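Local atomic coordinates of polysaccharide Lyase Family 6 (Bacteroides cellulosilyticus, PDB entry 6QPS), a protein that cleaves mannuronic acid-rich alginate as a calcium-binding polysaccharide lyase of family 6 from a human gut bacterium. Residues E61-G66 with R91-G96; R134-E139 with T451-L456; G152-V157 with K174-L179; V183-D188 with L225-I230. All blocks are in the same frame, centred on the assembly; numbering follows the deposited sequence. Where two conformers were deposited one is given.

Contact 1 of 4, residues E61-G66 with R91-G96; sequences EINFTG and RLKIYG
T65 and Y95 meet twice: the T65 OG1 hydroxyl donates to Y95 O at 2.7 Å, from above the carbonyl plane, while T65 CB lies over one face of the phenol, 3.9 Å from the ring centroid in a CH-pi contact. N63 also meets that ring: its amide carbon CG sits at the edge in the ring plane, 3.4 Å from Y95 OH, with amide and ring planes turned 70° apart. The ring gets there because Y95 CG stands between the backbone N and the carbonyl carbon (chi1 50°), which brings it back toward residues 61-66. A serine in place of Y95 would take away the ring face under T65 CB and the edge beside the N63 amide, and would probably open a gap there. Further along the same face, E61 and R91 run side by side; E61 OE1 and R91 NH1 form a salt bridge at 3.3 Å whose hydrogen bond is weak, and water 1 donates to E61 OE1 but binds R91 NH1 only weakly.

On the face behind, I62 CG2 rests on L92 CB at 3.9 Å, and F64 CB lies near I94 CG1. Between the two faces, straight parallel-strand bonds from I62 N to R91 O, K93 N to I62 O, F64 N to K93 O and Y95 N to F64 O fix the register, as between successive coils of the right-handed parallel beta-helix of this family. I62 and F64 pack on L38 of helix 31-40, L92 and I94 on L101 of strand 99-111, and K93 NZ bonds to Q120 O beyond strand 115-118.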
# COMPACT_ATOMS: atom_id res chain seq x y z
N GLU A 61 -26.28 -9.58 0.77
CA GLU A 61 -26.14 -8.75 -0.42
C GLU A 61 -26.79 -7.41 -0.15
O GLU A 61 -28.01 -7.34 0.08
CB GLU A 61 -26.77 -9.44 -1.62
CG GLU A 61 -26.02 -10.70 -2.08
CD GLU A 61 -26.42 -11.15 -3.47
OE1 GLU A 61 -25.75 -12.03 -4.02
OE2 GLU A 61 -27.42 -10.62 -4.00
N ILE A 62 -25.99 -6.34 -0.18
CA ILE A 62 -26.47 -4.99 0.09
C ILE A 62 -25.82 -4.03 -0.90
O ILE A 62 -24.62 -4.12 -1.17
CB ILE A 62 -26.23 -4.57 1.55
CG1 ILE A 62 -26.63 -3.12 1.80
CG2 ILE A 62 -24.77 -4.80 1.95
CD1 ILE A 62 -26.59 -2.70 3.28
N ASN A 63 -26.63 -3.16 -1.48
CA ASN A 63 -26.18 -2.15 -2.43
C ASN A 63 -26.36 -0.77 -1.82
O ASN A 63 -27.36 -0.50 -1.15
CB ASN A 63 -26.99 -2.23 -3.73
CG ASN A 63 -26.85 -3.57 -4.43
OD1 ASN A 63 -25.74 -4.11 -4.55
ND2 ASN A 63 -27.97 -4.12 -4.90
N PHE A 64 -25.40 0.12 -2.08
CA PHE A 64 -25.48 1.53 -1.72
C PHE A 64 -25.33 2.30 -3.02
O PHE A 64 -24.24 2.31 -3.61
CB PHE A 64 -24.36 1.89 -0.73
CG PHE A 64 -24.38 3.32 -0.23
CD1 PHE A 64 -25.50 4.14 -0.36
CD2 PHE A 64 -23.25 3.84 0.38
CE1 PHE A 64 -25.48 5.46 0.11
CE2 PHE A 64 -23.22 5.14 0.86
CZ PHE A 64 -24.35 5.94 0.74
N THR A 65 -26.42 2.89 -3.49
CA THR A 65 -26.40 3.61 -4.75
C THR A 65 -27.21 4.88 -4.66
O THR A 65 -28.11 5.03 -3.84
CB THR A 65 -26.88 2.72 -5.92
OG1 THR A 65 -26.64 3.38 -7.17
CG2 THR A 65 -28.36 2.39 -5.81
N GLY A 66 -26.87 5.82 -5.53
CA GLY A 66 -27.52 7.11 -5.55
C GLY A 66 -26.63 8.11 -6.25
O GLY A 66 -25.52 7.79 -6.69
N ARG A 91 -21.89 -8.73 1.44
CA ARG A 91 -21.46 -8.49 0.05
C ARG A 91 -21.99 -7.09 -0.30
O ARG A 91 -23.11 -6.95 -0.82
CB ARG A 91 -21.91 -9.56 -0.95
CG ARG A 91 -21.30 -9.31 -2.37
CD ARG A 91 -21.52 -10.50 -3.32
NE ARG A 91 -21.14 -10.21 -4.70
CZ ARG A 91 -21.82 -10.61 -5.77
NH1 ARG A 91 -22.93 -11.32 -5.61
NH2 ARG A 91 -21.41 -10.29 -7.00
N LEU A 92 -21.20 -6.07 0.01
CA LEU A 92 -21.59 -4.68 -0.16
C LEU A 92 -21.02 -4.15 -1.46
O LEU A 92 -19.81 -4.27 -1.71
CB LEU A 92 -21.07 -3.86 1.02
CG LEU A 92 -21.09 -2.33 0.90
CD1 LEU A 92 -22.51 -1.85 0.68
CD2 LEU A 92 -20.46 -1.69 2.14
N LYS A 93 -21.89 -3.59 -2.30
CA LYS A 93 -21.50 -2.97 -3.56
C LYS A 93 -21.92 -1.51 -3.51
O LYS A 93 -23.07 -1.21 -3.13
CB LYS A 93 -22.17 -3.67 -4.73
CG LYS A 93 -21.67 -5.10 -4.95
CD LYS A 93 -22.37 -5.75 -6.13
CE LYS A 93 -21.46 -6.75 -6.85
NZ LYS A 93 -20.33 -6.06 -7.55
N ILE A 94 -21.01 -0.61 -3.89
CA ILE A 94 -21.19 0.84 -3.85
C ILE A 94 -21.02 1.35 -5.28
O ILE A 94 -19.98 1.11 -5.90
CB ILE A 94 -20.14 1.49 -2.92
CG1 ILE A 94 -20.20 0.93 -1.49
CG2 ILE A 94 -20.28 3.01 -2.92
CD1 ILE A 94 -18.91 1.12 -0.70
N TYR A 95 -22.01 2.05 -5.80
CA TYR A 95 -21.94 2.51 -7.19
C TYR A 95 -22.87 3.70 -7.33
O TYR A 95 -23.95 3.72 -6.75
CB TYR A 95 -22.28 1.39 -8.19
CG TYR A 95 -23.56 0.62 -7.91
CD1 TYR A 95 -23.58 -0.41 -6.99
CD2 TYR A 95 -24.74 0.91 -8.57
CE1 TYR A 95 -24.72 -1.11 -6.72
CE2 TYR A 95 -25.90 0.21 -8.31
CZ TYR A 95 -25.89 -0.80 -7.37
OH TYR A 95 -27.03 -1.50 -7.09
N GLY A 96 -22.46 4.67 -8.15
CA GLY A 96 -23.13 5.95 -8.20
C GLY A 96 -22.12 7.06 -8.01
O GLY A 96 -20.94 6.86 -8.32
O HOH W 1 -23.91 -13.41 -3.14
O HOH W 2 -24.51 -6.36 -3.29

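Contact 2 of 4, residues R134-E139 with T451-L456; sequences RCVIDE and TWHKAL
The backbones of V136 and H453 keep their distance, their CA atoms 7.8 Å apart, so side chains have to bridge from strand to helix start. V136 does most of it with one methyl. Its CG2 stands over a face of the H453 imidazole, 3.8 Å from the ring centroid, and the same atom meets W452 CH2 at 3.5 Å. The imidazole is thus held between that methyl and A455 N, which lies above its opposite face. V136 CG1, anti to the backbone N (chi1 168°), stands beside CG2, nearer the NE2 end of the ring and 3.9 Å from H453 NE2.

V136 belongs to strand 131-138 of the parallel beta-helix, and H453 is the N-cap residue of helix 454-465, the last helix of the chain; the contact therefore lays the start of this C-terminal helix against the outer side of the beta-helix.

The indole turns its edge to the strand. R134 O lies near the ring plane, 3.2 Å from W452 CZ2, and receives a weak, bent hydrogen bond from W452 NE1 (3.3 Å, 130° at the hydrogen); D103 OD1 is a second weak partner of that N-H. Replacing W452 by an alanine would probably strip one wall from the V136 methyl and leave R134 O without this donor. R134's own guanidinium is turned to D103 and E102 in salt bridges. At the far end, water 3 links D138 OD2 with H453 NE2, 2.7 Å from the nitrogen. The Y170 ring of strand 170-172 also meets the H453 ring, planes about 55° apart, and touches V136.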
# COMPACT_ATOMS: atom_id res chain seq x y z
N ARG A 134 -13.10 7.23 8.26
CA ARG A 134 -13.27 6.98 9.69
C ARG A 134 -14.02 5.68 9.95
O ARG A 134 -14.79 5.58 10.91
CB ARG A 134 -13.97 8.14 10.40
CG ARG A 134 -13.36 9.50 10.12
CD ARG A 134 -13.97 10.59 10.98
NE ARG A 134 -15.43 10.64 10.91
CZ ARG A 134 -16.14 11.40 10.09
NH1 ARG A 134 -15.53 12.19 9.22
NH2 ARG A 134 -17.46 11.36 10.13
N CYS A 135 -13.75 4.66 9.14
CA CYS A 135 -14.31 3.33 9.32
C CYS A 135 -13.23 2.37 9.79
O CYS A 135 -12.03 2.60 9.60
CB CYS A 135 -14.94 2.81 8.02
SG CYS A 135 -16.43 3.70 7.54
N VAL A 136 -13.66 1.29 10.43
CA VAL A 136 -12.78 0.21 10.86
C VAL A 136 -13.20 -1.08 10.17
O VAL A 136 -14.39 -1.38 10.04
CB VAL A 136 -12.87 0.05 12.39
CG1 VAL A 136 -12.18 -1.25 12.84
CG2 VAL A 136 -12.27 1.23 13.14
N ILE A 137 -12.20 -1.85 9.74
CA ILE A 137 -12.38 -3.26 9.37
C ILE A 137 -11.40 -4.06 10.22
O ILE A 137 -10.17 -3.93 10.07
CB ILE A 137 -12.14 -3.51 7.88
CG1 ILE A 137 -13.02 -2.62 7.01
CG2 ILE A 137 -12.41 -5.00 7.56
CD1 ILE A 137 -12.86 -2.84 5.48
N ASP A 138 -11.92 -4.88 11.14
CA ASP A 138 -11.11 -5.63 12.08
C ASP A 138 -11.65 -7.05 12.18
O ASP A 138 -12.86 -7.25 12.32
CB ASP A 138 -11.13 -4.97 13.48
CG ASP A 138 -10.19 -5.63 14.48
OD1 ASP A 138 -9.18 -6.23 14.09
OD2 ASP A 138 -10.46 -5.58 15.70
N GLU A 139 -10.75 -8.05 12.07
CA GLU A 139 -11.11 -9.46 12.29
C GLU A 139 -12.22 -9.93 11.34
O GLU A 139 -13.04 -10.78 11.70
CB GLU A 139 -11.52 -9.73 13.74
CG GLU A 139 -10.48 -9.40 14.79
CD GLU A 139 -9.36 -10.42 14.89
OE1 GLU A 139 -9.38 -11.43 14.14
OE2 GLU A 139 -8.45 -10.23 15.74
N THR A 451 -10.34 8.25 15.32
CA THR A 451 -10.02 8.58 16.70
C THR A 451 -10.86 7.83 17.72
O THR A 451 -10.47 7.72 18.90
CB THR A 451 -10.25 10.09 16.92
OG1 THR A 451 -11.63 10.40 16.68
CG2 THR A 451 -9.39 10.93 15.99
N TRP A 452 -12.01 7.29 17.32
CA TRP A 452 -12.91 6.64 18.25
C TRP A 452 -12.57 5.18 18.51
O TRP A 452 -13.18 4.57 19.40
CB TRP A 452 -14.34 6.74 17.73
CG TRP A 452 -14.59 6.30 16.29
CD1 TRP A 452 -14.75 7.12 15.20
CD2 TRP A 452 -14.75 4.95 15.81
NE1 TRP A 452 -14.98 6.36 14.08
CE2 TRP A 452 -15.00 5.03 14.43
CE3 TRP A 452 -14.72 3.69 16.41
CZ2 TRP A 452 -15.23 3.90 13.65
CZ3 TRP A 452 -14.92 2.58 15.63
CH2 TRP A 452 -15.19 2.68 14.27
N HIS A 453 -11.63 4.61 17.77
CA HIS A 453 -11.29 3.20 17.89
C HIS A 453 -10.12 3.05 18.85
O HIS A 453 -9.00 3.50 18.55
CB HIS A 453 -10.96 2.61 16.51
CG HIS A 453 -10.91 1.11 16.50
ND1 HIS A 453 -11.96 0.33 16.93
CD2 HIS A 453 -9.95 0.25 16.08
CE1 HIS A 453 -11.65 -0.95 16.79
NE2 HIS A 453 -10.43 -1.03 16.28
N LYS A 454 -10.34 2.37 19.98
CA LYS A 454 -9.29 2.31 20.99
C LYS A 454 -8.02 1.64 20.46
O LYS A 454 -6.91 2.06 20.79
CB LYS A 454 -9.80 1.63 22.26
CG LYS A 454 -8.79 1.63 23.39
CD LYS A 454 -9.33 0.95 24.65
CE LYS A 454 -9.91 -0.41 24.35
NZ LYS A 454 -9.04 -1.55 24.86
N ALA A 455 -8.16 0.60 19.64
CA ALA A 455 -6.96 -0.07 19.15
C ALA A 455 -6.13 0.83 18.24
O ALA A 455 -4.91 0.69 18.16
CB ALA A 455 -7.32 -1.37 18.42
N LEU A 456 -6.77 1.75 17.50
CA LEU A 456 -5.99 2.75 16.75
C LEU A 456 -5.16 3.59 17.71
O LEU A 456 -3.95 3.79 17.51
CB LEU A 456 -6.93 3.64 15.95
CG LEU A 456 -6.41 4.84 15.15
CD1 LEU A 456 -6.06 6.05 16.01
CD2 LEU A 456 -5.23 4.44 14.27
O HOH W 3 -9.16 -3.39 16.74

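Contact 3 of 4, residues G152-V157 with K174-L179; sequences GDEYWV and KRVGGL
K174 slides along the W156 indole, laying its methylenes over one face: CB is 3.5 Å from W156 CZ2, and CE stands 3.8 Å from the centroid of the five-membered ring. The chain then bends at its last torsion (chi4 -43°), carrying the ammonium off the ring and into a cluster of carbonyls. K174 NZ donates to E154 O at 2.8 Å, V176 O at 2.9 Å and water 5, which also bonds E154 OE2, with G177 O a weak further neighbour. Backbone oxygens thus mainly grip this buried charge.

L179 runs alongside Y155, its CB over the centre of the phenol ring, 3.9 Å from the centroid. Backbone bonds, E154 N to G177 O and W156 N to L179 O, tie the two segments on either side of G178. A side chain at G178 would run into E154 O.

Residues 174-179 form the loop between strands 170-172 and 181-183 of the parallel beta-helix, meeting the start of strand 155-159. E154 OE1 is bridged to K145, and Y155 OH bonds R216 of strand 215-218. W156 packs on I137 of strand 131-138; L179 touches the calcium ligand E213, and the L179 side chain is about 7 Å from the calcium ion.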
# COMPACT_ATOMS: atom_id res chain seq x y z
N GLY A 152 -8.67 -20.58 0.93
CA GLY A 152 -9.72 -19.59 0.78
C GLY A 152 -9.15 -18.21 0.57
O GLY A 152 -8.07 -17.87 1.07
N ASP A 153 -9.87 -17.39 -0.18
CA ASP A 153 -9.41 -16.07 -0.59
C ASP A 153 -10.56 -15.10 -0.50
O ASP A 153 -11.65 -15.36 -1.03
CB ASP A 153 -8.95 -16.16 -2.05
CG ASP A 153 -7.75 -15.31 -2.35
OD1 ASP A 153 -7.21 -14.67 -1.43
OD2 ASP A 153 -7.34 -15.30 -3.53
N GLU A 154 -10.33 -13.97 0.15
CA GLU A 154 -11.33 -12.91 0.17
C GLU A 154 -10.63 -11.56 0.29
O GLU A 154 -9.62 -11.44 0.98
CB GLU A 154 -12.40 -13.07 1.28
CG GLU A 154 -11.86 -13.08 2.70
CD GLU A 154 -12.88 -13.52 3.75
OE1 GLU A 154 -14.07 -13.78 3.41
OE2 GLU A 154 -12.49 -13.59 4.93
N TYR A 155 -11.14 -10.56 -0.43
CA TYR A 155 -10.55 -9.23 -0.44
C TYR A 155 -11.46 -8.29 0.33
O TYR A 155 -12.68 -8.28 0.12
CB TYR A 155 -10.41 -8.70 -1.88
CG TYR A 155 -9.36 -9.35 -2.78
CD1 TYR A 155 -8.75 -10.55 -2.47
CD2 TYR A 155 -8.99 -8.71 -3.96
CE1 TYR A 155 -7.79 -11.11 -3.31
CE2 TYR A 155 -8.05 -9.25 -4.79
CZ TYR A 155 -7.46 -10.46 -4.49
OH TYR A 155 -6.53 -11.02 -5.35
N TRP A 156 -10.89 -7.43 1.18
CA TRP A 156 -11.73 -6.57 2.03
C TRP A 156 -12.37 -5.42 1.24
O TRP A 156 -13.59 -5.26 1.25
CB TRP A 156 -10.95 -6.09 3.25
CG TRP A 156 -10.89 -7.14 4.35
CD1 TRP A 156 -11.46 -8.39 4.33
CD2 TRP A 156 -10.23 -7.03 5.62
NE1 TRP A 156 -11.17 -9.06 5.49
CE2 TRP A 156 -10.45 -8.23 6.31
CE3 TRP A 156 -9.48 -6.03 6.24
CZ2 TRP A 156 -9.93 -8.45 7.59
CZ3 TRP A 156 -9.00 -6.24 7.52
CH2 TRP A 156 -9.23 -7.44 8.17
N VAL A 157 -11.55 -4.62 0.56
CA VAL A 157 -12.00 -3.44 -0.17
C VAL A 157 -11.46 -3.48 -1.60
O VAL A 157 -10.25 -3.63 -1.81
CB VAL A 157 -11.56 -2.13 0.53
CG1 VAL A 157 -12.08 -0.92 -0.24
CG2 VAL A 157 -12.02 -2.11 1.96
N LYS A 174 -6.41 -9.25 9.43
CA LYS A 174 -6.81 -10.16 8.36
C LYS A 174 -6.02 -11.46 8.50
O LYS A 174 -4.79 -11.43 8.63
CB LYS A 174 -6.60 -9.51 6.99
CG LYS A 174 -7.35 -10.30 5.89
CD LYS A 174 -7.24 -9.61 4.52
CE LYS A 174 -8.25 -10.10 3.49
NZ LYS A 174 -8.39 -11.59 3.52
N ARG A 175 -6.73 -12.60 8.53
CA ARG A 175 -6.15 -13.91 8.81
C ARG A 175 -6.36 -14.91 7.69
O ARG A 175 -5.79 -16.01 7.76
CB ARG A 175 -6.71 -14.48 10.13
CG ARG A 175 -6.50 -13.54 11.34
CD ARG A 175 -7.12 -14.09 12.65
NE ARG A 175 -7.08 -13.09 13.71
CZ ARG A 175 -6.02 -12.85 14.49
NH1 ARG A 175 -4.90 -13.55 14.33
NH2 ARG A 175 -6.09 -11.93 15.44
N VAL A 176 -7.16 -14.58 6.69
CA VAL A 176 -7.38 -15.40 5.50
C VAL A 176 -6.64 -14.74 4.35
O VAL A 176 -6.44 -13.52 4.33
CB VAL A 176 -8.90 -15.48 5.23
CG1 VAL A 176 -9.20 -16.14 3.90
CG2 VAL A 176 -9.60 -16.22 6.40
N GLY A 177 -6.23 -15.56 3.39
CA GLY A 177 -5.60 -15.05 2.19
C GLY A 177 -6.43 -13.98 1.50
O GLY A 177 -7.66 -13.98 1.59
N GLY A 178 -5.74 -13.09 0.77
CA GLY A 178 -6.39 -12.03 0.02
C GLY A 178 -5.99 -10.64 0.44
O GLY A 178 -5.44 -10.44 1.53
N LEU A 179 -6.27 -9.68 -0.42
CA LEU A 179 -5.88 -8.29 -0.21
C LEU A 179 -6.72 -7.60 0.86
O LEU A 179 -7.92 -7.82 0.98
CB LEU A 179 -6.06 -7.54 -1.53
CG LEU A 179 -4.82 -7.38 -2.41
CD1 LEU A 179 -3.83 -6.39 -1.74
CD2 LEU A 179 -4.17 -8.71 -2.77
O HOH W 4 -6.45 -18.46 3.18
O HOH W 5 -10.24 -12.20 5.54

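Contact 4 of 4, residues V183-D188 with L225-I230; sequences VWLSAD and LESRTI
V183 and T229 meet tip to tip, V183 CG1 coming to 3.9 Å from T229 OG1 in the first of a row of van der Waals contacts; no hydrogen bond crosses between the segments. Next along, L185 offers both methyls to S227: CD2 lies 3.7 Å from S227 OG and CD1 4.1 Å from S227 CB. L225 closes the outer end, its CD1 coming to 3.9 Å from S186 O and 4.1 Å from A187 CA, so here a leucine methyl touches backbone rather than side chain. The two segments run in roughly opposite directions, end-to-end lines 152° apart.

The side-chain hydroxyls of S227 and T229 find partners in N192. S227 turns its OG away from the backbone N (chi1 -179°), to within 2.8 Å of T229 OG1. The amide of N192 serves both: N192 ND2 bonds S227 OG, and N192 OD1 bonds T229 OG1.

As for backbone bonding, V183 pairs with R216 and G218 of the next coil, whose strand 215-218 supplies I217 as a shared apolar neighbour of V183, S227 and T229. The loops leaving the adjacent strands 181-183 and 215-218 are thereby packed together.

The chemistry implies a division of labour: the contact across the segments is van der Waals, with the buried hydroxyls of S227 and T229 bonded to N192 beside the V183 and L185 methyls.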
# COMPACT_ATOMS: atom_id res chain seq x y z
N VAL A 183 -6.77 -2.19 -5.84
CA VAL A 183 -7.17 -1.24 -6.88
C VAL A 183 -7.34 -2.04 -8.17
O VAL A 183 -6.36 -2.50 -8.76
CB VAL A 183 -6.14 -0.10 -7.02
CG1 VAL A 183 -6.64 0.90 -8.07
CG2 VAL A 183 -5.92 0.60 -5.67
N TRP A 184 -8.59 -2.20 -8.60
CA TRP A 184 -8.90 -2.96 -9.80
C TRP A 184 -8.87 -2.07 -11.02
O TRP A 184 -9.53 -1.02 -11.04
CB TRP A 184 -10.32 -3.51 -9.71
CG TRP A 184 -10.54 -4.58 -8.67
CD1 TRP A 184 -10.94 -4.39 -7.38
CD2 TRP A 184 -10.42 -6.00 -8.85
NE1 TRP A 184 -11.06 -5.61 -6.73
CE2 TRP A 184 -10.76 -6.61 -7.62
CE3 TRP A 184 -10.06 -6.81 -9.93
CZ2 TRP A 184 -10.74 -7.99 -7.44
CZ3 TRP A 184 -10.06 -8.18 -9.75
CH2 TRP A 184 -10.37 -8.75 -8.51
N LEU A 185 -8.14 -2.48 -12.04
CA LEU A 185 -8.05 -1.77 -13.30
C LEU A 185 -8.56 -2.65 -14.44
O LEU A 185 -8.40 -3.88 -14.42
CB LEU A 185 -6.62 -1.39 -13.62
CG LEU A 185 -5.80 -0.77 -12.49
CD1 LEU A 185 -4.35 -0.58 -12.95
CD2 LEU A 185 -6.35 0.55 -12.02
N SER A 186 -9.17 -2.02 -15.43
CA SER A 186 -9.53 -2.73 -16.64
C SER A 186 -9.13 -1.88 -17.84
O SER A 186 -8.85 -0.69 -17.69
CB SER A 186 -11.04 -2.97 -16.72
OG SER A 186 -11.73 -1.75 -16.85
N ALA A 187 -9.19 -2.48 -19.03
CA ALA A 187 -8.73 -1.79 -20.23
C ALA A 187 -9.49 -0.49 -20.43
O ALA A 187 -8.93 0.49 -20.93
CB ALA A 187 -8.90 -2.71 -21.45
N ASP A 188 -10.78 -0.47 -20.09
CA ASP A 188 -11.57 0.75 -20.27
C ASP A 188 -11.81 1.55 -18.97
O ASP A 188 -12.41 2.63 -19.04
CB ASP A 188 -12.87 0.42 -21.01
CG ASP A 188 -12.63 -0.29 -22.36
OD1 ASP A 188 -13.23 -1.38 -22.59
OD2 ASP A 188 -11.85 0.22 -23.20
N LEU A 225 -0.90 -0.14 -17.94
CA LEU A 225 -1.86 0.96 -18.01
C LEU A 225 -1.60 2.00 -16.93
O LEU A 225 -1.15 1.69 -15.82
CB LEU A 225 -3.28 0.42 -17.84
CG LEU A 225 -3.69 -0.66 -18.83
CD1 LEU A 225 -5.06 -1.24 -18.45
CD2 LEU A 225 -3.69 -0.12 -20.26
N GLU A 226 -1.96 3.25 -17.24
CA GLU A 226 -1.83 4.35 -16.28
C GLU A 226 -2.95 4.29 -15.25
O GLU A 226 -4.13 4.26 -15.61
CB GLU A 226 -1.85 5.70 -17.02
CG GLU A 226 -1.73 6.93 -16.11
CD GLU A 226 -1.53 8.27 -16.84
OE1 GLU A 226 -1.40 8.27 -18.07
OE2 GLU A 226 -1.51 9.31 -16.14
N SER A 227 -2.56 4.28 -13.98
CA SER A 227 -3.47 4.23 -12.84
C SER A 227 -3.57 5.57 -12.12
O SER A 227 -4.68 6.05 -11.87
CB SER A 227 -2.97 3.13 -11.89
OG SER A 227 -3.81 2.99 -10.75
N ARG A 228 -2.44 6.18 -11.79
CA ARG A 228 -2.41 7.47 -11.11
C ARG A 228 -3.09 7.41 -9.74
O ARG A 228 -3.73 8.38 -9.31
CB ARG A 228 -2.99 8.56 -12.02
CG ARG A 228 -2.36 9.90 -11.80
CD ARG A 228 -1.06 10.10 -12.57
NE ARG A 228 -0.53 11.43 -12.27
CZ ARG A 228 0.59 11.67 -11.60
NH1 ARG A 228 1.35 10.69 -11.16
NH2 ARG A 228 0.96 12.93 -11.38
N THR A 229 -2.90 6.30 -9.02
CA THR A 229 -3.35 6.20 -7.64
C THR A 229 -2.34 6.90 -6.72
O THR A 229 -1.13 6.76 -6.91
CB THR A 229 -3.46 4.73 -7.22
OG1 THR A 229 -4.29 4.02 -8.15
CG2 THR A 229 -4.07 4.59 -5.83
N ILE A 230 -2.84 7.63 -5.72
CA ILE A 230 -2.00 8.33 -4.74
C ILE A 230 -2.19 7.66 -3.38
O ILE A 230 -3.31 7.59 -2.86
CB ILE A 230 -2.31 9.83 -4.68
CG1 ILE A 230 -2.02 10.47 -6.04
CG2 ILE A 230 -1.51 10.50 -3.55
CD1 ILE A 230 -2.35 11.93 -6.12

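How the contacts relate
Contacts 2 and 3 are directly joined: E139 OE1 forms a salt bridge with R175 NE at 2.9 Å, and strands 131-138 and 155-159 are linked where I137 CG2 packs on W156 CE3 at 3.4 Å. Contact 4 touches contact 3 through Y155 CD2 and W184 CZ2, 4.0 Å apart. Contact 1 stands off, its nearest atoms about 7 Å from those of contact 3 and about 8 Å from those of contact 2. Contacts 3 and 4 are both nested in the long loop closed by contact 2. Toward the calcium site, contact 3 comes close through L179 beside E213, whereas in contact 4 the V183 side chain is about 11 Å from that of E213; contacts 1 and 2 lie away from it.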